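Local structure of Non-reducing end alpha-L-arabinofuranosidase BoGH43B (Bacteroides ovatus, 5JOZ) at residues P8-M13 with R268-A273; N14-I19 with I236-L241. The protein cleaves terminal non-reducing alpha-L-arabinofuranosyl residues from xyloglucan side chains, converting S units to X units during xyloglucan breakdown. All blocks are in the same frame, centred on the assembly; numbering follows the deposited sequence.

How the contacts relate
From the N terminus, the chain leaves strand 4-6 and runs through the loop 8-13, which lies against strand 269-277, the third strand of the last propeller blade, in contact 1. It continues directly into 14-19, which enters strand 18-22, the first strand of the first blade, beside strand 234-243 of the last blade in contact 2. Contact 2 is therefore nested within the long loop that contact 1 closes, and both join the beginning of the GH43 domain to its last blade, bringing the ring round on itself. The two meet where R268 O probably accepts a hydrogen bond from N14 N, at 2.9 Å; their centres are about 9 Å apart.

Contact 1: residues P8-M13 with R268-A273; sequences PIITGM and RETFLA
A classic beta bulge joins the N-terminal loop to the last blade of the propeller: I9 and I10 both face T270 on strand 269-277. T270 O takes two weak bonds, one from I9 N and a straighter one from I10 N (3.3 Å, 174°). In return T270 N donates to I10 O at 3.1 Å, which makes I10 and T270 an antiparallel hydrogen-bonded pair and the single bridge here. T270 OG1 turns to N14 O, so one threonine holds the loop by its backbone and its hydroxyl.

P8, which follows a cis peptide bond, lies alongside F271. Its CB sits over one face of the phenyl ring, 4.0 Å from the F271 centroid in a CH-pi contact, while CG reaches toward the rim at F271 CE2. F233 meets the same ring edge-to-face. I9 has CG1 wedged between its own backbone N and carbonyl carbon (chi1 52°), which lays that branch against T270 O; its CG2 packs on L272 CB at 3.8 Å, the two side chains crossing at about a right angle.

At the other end the extended side chain of E269 reaches across to the loop. G12 N meets E269 OE2 at 2.9 Å on the anti side of the carboxylate, 19° out of its plane, and CB of T11 packs against the same oxygen. R257 forms a salt bridge to OE2, so this buried oxygen has both an amide and a guanidinium partner. The loop turns here with a positive phi at G12, which favours glycine. The CB of neighbouring R268 points away from the loop; its NH2 bonds F476 O, and NH1 makes a long, weak ion pair with D16, the inferred proton acceptor. Such lacing of the N-terminal segment onto the final blade suits the closed ring of the GH43 five-bladed beta-propeller.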
loop_
_atom_site.group_PDB
_atom_site.type_symbol
_atom_site.label_atom_id
_atom_site.label_comp_id
_atom_site.label_asym_id
_atom_site.label_seq_id
_atom_site.Cartn_x
_atom_site.Cartn_y
_atom_site.Cartn_z
ATOM N N PRO A 8 5.465 11.639 -7.415
ATOM C CA PRO A 8 5.368 10.186 -7.652
ATOM C C PRO A 8 4.238 9.826 -8.594
ATOM O O PRO A 8 3.313 10.608 -8.763
ATOM C CB PRO A 8 5.072 9.607 -6.260
ATOM C CG PRO A 8 5.081 10.760 -5.311
ATOM C CD PRO A 8 4.939 12.022 -6.096
ATOM N N ILE A 9 4.306 8.629 -9.173
ATOM C CA ILE A 9 3.275 8.163 -10.119
ATOM C C ILE A 9 2.056 7.532 -9.430
ATOM O O ILE A 9 0.944 7.602 -9.954
ATOM C CB ILE A 9 3.854 7.231 -11.212
ATOM C CG1 ILE A 9 4.676 6.082 -10.618
ATOM C CG2 ILE A 9 4.716 8.029 -12.187
ATOM C CD1 ILE A 9 4.654 4.850 -11.472
ATOM N N ILE A 10 2.247 6.937 -8.255
ATOM C CA ILE A 10 1.129 6.444 -7.458
ATOM C C ILE A 10 1.361 6.862 -6.016
ATOM O O ILE A 10 2.366 6.492 -5.409
ATOM C CB ILE A 10 0.947 4.905 -7.551
ATOM C CG1 ILE A 10 1.207 4.397 -8.984
ATOM C CG2 ILE A 10 -0.458 4.537 -7.095
ATOM C CD1 ILE A 10 1.102 2.891 -9.156
ATOM N N THR A 11 0.412 7.622 -5.475
ATOM C CA THR A 11 0.550 8.269 -4.166
ATOM C C THR A 11 -0.205 7.513 -3.100
ATOM O O THR A 11 -0.954 6.602 -3.412
ATOM C CB THR A 11 0.018 9.717 -4.221
ATOM O OG1 THR A 11 -1.321 9.712 -4.699
ATOM C CG2 THR A 11 0.856 10.546 -5.155
ATOM N N GLY A 12 -0.013 7.901 -1.840
ATOM C CA GLY A 12 -0.589 7.167 -0.706
ATOM C C GLY A 12 0.164 5.859 -0.525
ATOM O O GLY A 12 1.095 5.562 -1.284
ATOM N N MET A 13 -0.231 5.076 0.474
ATOM C CA MET A 13 0.537 3.901 0.846
ATOM C C MET A 13 0.506 2.889 -0.284
ATOM O O MET A 13 -0.515 2.258 -0.528
ATOM C CB MET A 13 0.032 3.283 2.144
ATOM C CG MET A 13 0.991 2.236 2.706
ATOM S SD MET A 13 0.188 0.872 3.541
ATOM C CE MET A 13 -0.878 0.224 2.258
ATOM N N ARG A 268 5.095 4.830 2.116
ATOM C CA ARG A 268 6.019 4.743 1.005
ATOM C C ARG A 268 5.174 4.682 -0.293
ATOM O O ARG A 268 4.218 3.915 -0.410
ATOM C CB ARG A 268 6.986 3.567 1.184
ATOM C CG ARG A 268 7.873 3.689 2.435
ATOM C CD ARG A 268 8.554 2.372 2.808
ATOM N NE ARG A 268 7.579 1.327 3.187
ATOM C CZ ARG A 268 7.767 0.006 3.084
ATOM N NH1 ARG A 268 8.905 -0.512 2.618
ATOM N NH2 ARG A 268 6.794 -0.818 3.449
ATOM N N GLU A 269 5.517 5.556 -1.229
ATOM C CA GLU A 269 4.796 5.735 -2.480
ATOM C C GLU A 269 5.642 5.190 -3.640
ATOM O O GLU A 269 6.801 4.831 -3.445
ATOM C CB GLU A 269 4.487 7.229 -2.641
ATOM C CG GLU A 269 3.583 7.723 -1.521
ATOM C CD GLU A 269 3.410 9.229 -1.466
ATOM O OE1 GLU A 269 4.360 9.918 -1.041
ATOM O OE2 GLU A 269 2.303 9.716 -1.800
ATOM N N THR A 270 5.057 5.153 -4.837
ATOM C CA THR A 270 5.675 4.558 -6.010
ATOM C C THR A 270 6.144 5.623 -6.990
ATOM O O THR A 270 5.400 6.521 -7.339
ATOM C CB THR A 270 4.699 3.600 -6.708
ATOM O OG1 THR A 270 4.428 2.495 -5.844
ATOM C CG2 THR A 270 5.277 3.058 -8.015
ATOM N N PHE A 271 7.374 5.459 -7.464
ATOM C CA PHE A 271 8.064 6.417 -8.308
ATOM C C PHE A 271 8.467 5.752 -9.623
ATOM O O PHE A 271 8.489 4.519 -9.736
ATOM C CB PHE A 271 9.312 6.939 -7.586
ATOM C CG PHE A 271 9.008 7.753 -6.353
ATOM C CD1 PHE A 271 8.647 7.134 -5.165
ATOM C CD2 PHE A 271 9.075 9.142 -6.388
ATOM C CE1 PHE A 271 8.355 7.880 -4.032
ATOM C CE2 PHE A 271 8.786 9.897 -5.265
ATOM C CZ PHE A 271 8.428 9.266 -4.079
ATOM N N LEU A 272 8.799 6.588 -10.602
ATOM C CA LEU A 272 9.182 6.154 -11.949
ATOM C C LEU A 272 10.450 6.887 -12.356
ATOM O O LEU A 272 10.519 8.114 -12.220
ATOM C CB LEU A 272 8.062 6.488 -12.938
ATOM C CG LEU A 272 8.226 6.055 -14.401
ATOM C CD1 LEU A 272 8.345 4.535 -14.504
ATOM C CD2 LEU A 272 7.031 6.540 -15.200
ATOM N N ALA A 273 11.452 6.154 -12.843
ATOM C CA ALA A 273 12.679 6.785 -13.331
ATOM C C ALA A 273 13.245 6.078 -14.570
ATOM O O ALA A 273 13.182 4.856 -14.658
ATOM C CB ALA A 273 13.716 6.836 -12.219
#

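Contact 2: residues N14-I19 with I236-L241; sequences NPDPSI and IGHADL
D240 OD2 is gripped by two donors of 14-19: S18 OG at 2.9 Å, nearly along the C-O axis, and I19 N at 3.1 Å, from above the carboxylate plane and on its opposite face. They join the innermost strands of the first and last blades of the five-bladed propeller; the short runs 16-19 and 238-241 point the same way, 7° apart. S18 OG lies opposite its own backbone N (chi1 -179°), which carries the hydroxyl to D240 OD2. R81 adds a salt bridge to OD2, Y181 holds OD1, and L80 N donates to S18 OG, so the buried carboxylate is fixed in its rotation. An alanine here would probably leave S18 OG and I19 N without their shared acceptor and the charge of R81 without its mate, weakening the seam between the blades.

Two residues back on both segments, D16, the inferred proton acceptor, crosses obliquely over H238. Its carboxylate plane is turned 55° from the imidazole, with OD1 3.2 Å above the ring plane, offset toward the rim near ND1, too poorly angled for a hydrogen bond. D16 OD2 is held by S31. A water bridges the pair: it donates to D16 O at 2.7 Å and accepts a weak bond from H238 NE2 at 3.1 Å.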
loop_
_atom_site.group_PDB
_atom_site.type_symbol
_atom_site.label_atom_id
_atom_site.label_comp_id
_atom_site.label_asym_id
_atom_site.label_seq_id
_atom_site.Cartn_x
_atom_site.Cartn_y
_atom_site.Cartn_z
ATOM N N ASN A 14 1.650 2.775 -0.964
ATOM C CA ASN A 14 1.825 1.943 -2.153
ATOM C C ASN A 14 3.298 1.484 -2.262
ATOM O O ASN A 14 4.003 1.798 -3.222
ATOM C CB ASN A 14 1.381 2.716 -3.403
ATOM C CG ASN A 14 -0.097 2.521 -3.721
ATOM O OD1 ASN A 14 -0.539 1.399 -3.959
ATOM N ND2 ASN A 14 -0.864 3.610 -3.731
ATOM N N PRO A 15 3.767 0.731 -1.268
ATOM C CA PRO A 15 5.169 0.352 -1.247
ATOM C C PRO A 15 5.511 -0.887 -2.080
ATOM O O PRO A 15 4.625 -1.639 -2.498
ATOM C CB PRO A 15 5.421 0.054 0.247
ATOM C CG PRO A 15 4.076 0.037 0.916
ATOM C CD PRO A 15 3.038 0.100 -0.158
ATOM N N ASP A 16 6.812 -1.083 -2.289
ATOM C CA ASP A 16 7.379 -2.321 -2.856
ATOM C C ASP A 16 6.824 -2.614 -4.253
ATOM O O ASP A 16 6.337 -3.724 -4.509
ATOM C CB ASP A 16 7.121 -3.509 -1.915
ATOM C CG ASP A 16 7.712 -3.311 -0.533
ATOM O OD1 ASP A 16 8.906 -2.975 -0.441
ATOM O OD2 ASP A 16 6.996 -3.534 0.469
ATOM N N PRO A 17 6.877 -1.612 -5.158
ATOM C CA PRO A 17 6.218 -1.776 -6.443
ATOM C C PRO A 17 6.864 -2.868 -7.274
ATOM O O PRO A 17 8.102 -2.905 -7.353
ATOM C CB PRO A 17 6.404 -0.405 -7.111
ATOM C CG PRO A 17 7.647 0.142 -6.513
ATOM C CD PRO A 17 7.605 -0.332 -5.087
ATOM N N SER A 18 6.049 -3.741 -7.874
ATOM C CA SER A 18 6.539 -4.690 -8.879
ATOM C C SER A 18 5.735 -4.563 -10.166
ATOM O O SER A 18 4.508 -4.524 -10.127
ATOM C CB SER A 18 6.482 -6.112 -8.355
ATOM O OG SER A 18 6.974 -7.008 -9.320
ATOM N N ILE A 19 6.434 -4.530 -11.302
ATOM C CA ILE A 19 5.824 -4.221 -12.607
ATOM C C ILE A 19 6.042 -5.327 -13.634
ATOM O O ILE A 19 7.030 -6.035 -13.569
ATOM C CB ILE A 19 6.398 -2.902 -13.186
ATOM C CG1 ILE A 19 5.538 -2.384 -14.340
ATOM C CG2 ILE A 19 7.853 -3.056 -13.640
ATOM C CD1 ILE A 19 5.685 -0.894 -14.554
ATOM N N ILE A 236 14.702 6.252 -1.290
ATOM C CA ILE A 236 14.422 5.685 -2.599
ATOM C C ILE A 236 15.090 4.298 -2.680
ATOM O O ILE A 236 16.246 4.128 -2.301
ATOM C CB ILE A 236 14.904 6.647 -3.714
ATOM C CG1 ILE A 236 13.957 7.851 -3.825
ATOM C CG2 ILE A 236 15.050 5.943 -5.056
ATOM C CD1 ILE A 236 12.637 7.568 -4.523
ATOM N N GLY A 237 14.343 3.306 -3.140
ATOM C CA GLY A 237 14.872 1.955 -3.272
ATOM C C GLY A 237 13.784 0.952 -3.560
ATOM O O GLY A 237 12.636 1.336 -3.783
ATOM N N HIS A 238 14.152 -0.329 -3.551
ATOM C CA HIS A 238 13.249 -1.437 -3.900
ATOM C C HIS A 238 12.632 -1.271 -5.296
ATOM O O HIS A 238 11.407 -1.223 -5.467
ATOM C CB HIS A 238 12.160 -1.645 -2.835
ATOM C CG HIS A 238 11.637 -3.050 -2.779
ATOM N ND1 HIS A 238 11.729 -3.836 -1.650
ATOM C CD2 HIS A 238 11.049 -3.823 -3.724
ATOM C CE1 HIS A 238 11.201 -5.023 -1.894
ATOM N NE2 HIS A 238 10.788 -5.043 -3.149
ATOM N N ALA A 239 13.508 -1.181 -6.286
ATOM C CA ALA A 239 13.116 -1.011 -7.671
ATOM C C ALA A 239 12.807 -2.334 -8.395
ATOM O O ALA A 239 13.196 -3.407 -7.940
ATOM C CB ALA A 239 14.202 -0.260 -8.423
ATOM N N ASP A 240 12.083 -2.208 -9.512
ATOM C CA ASP A 240 11.832 -3.278 -10.461
ATOM C C ASP A 240 11.933 -2.689 -11.873
ATOM O O ASP A 240 11.411 -1.612 -12.126
ATOM C CB ASP A 240 10.442 -3.899 -10.226
ATOM C CG ASP A 240 10.273 -5.273 -10.908
ATOM O OD1 ASP A 240 11.231 -5.796 -11.521
ATOM O OD2 ASP A 240 9.161 -5.843 -10.837
ATOM N N LEU A 241 12.616 -3.384 -12.776
ATOM C CA LEU A 241 12.844 -2.878 -14.137
ATOM C C LEU A 241 11.723 -3.299 -15.087
ATOM O O LEU A 241 11.038 -4.273 -14.849
ATOM C CB LEU A 241 14.200 -3.357 -14.675
ATOM C CG LEU A 241 15.469 -2.965 -13.908
ATOM C CD1 LEU A 241 16.701 -3.409 -14.674
ATOM C CD2 LEU A 241 15.578 -1.475 -13.627
HETATM O O HOH W 1 8.197 -5.676 -4.643
#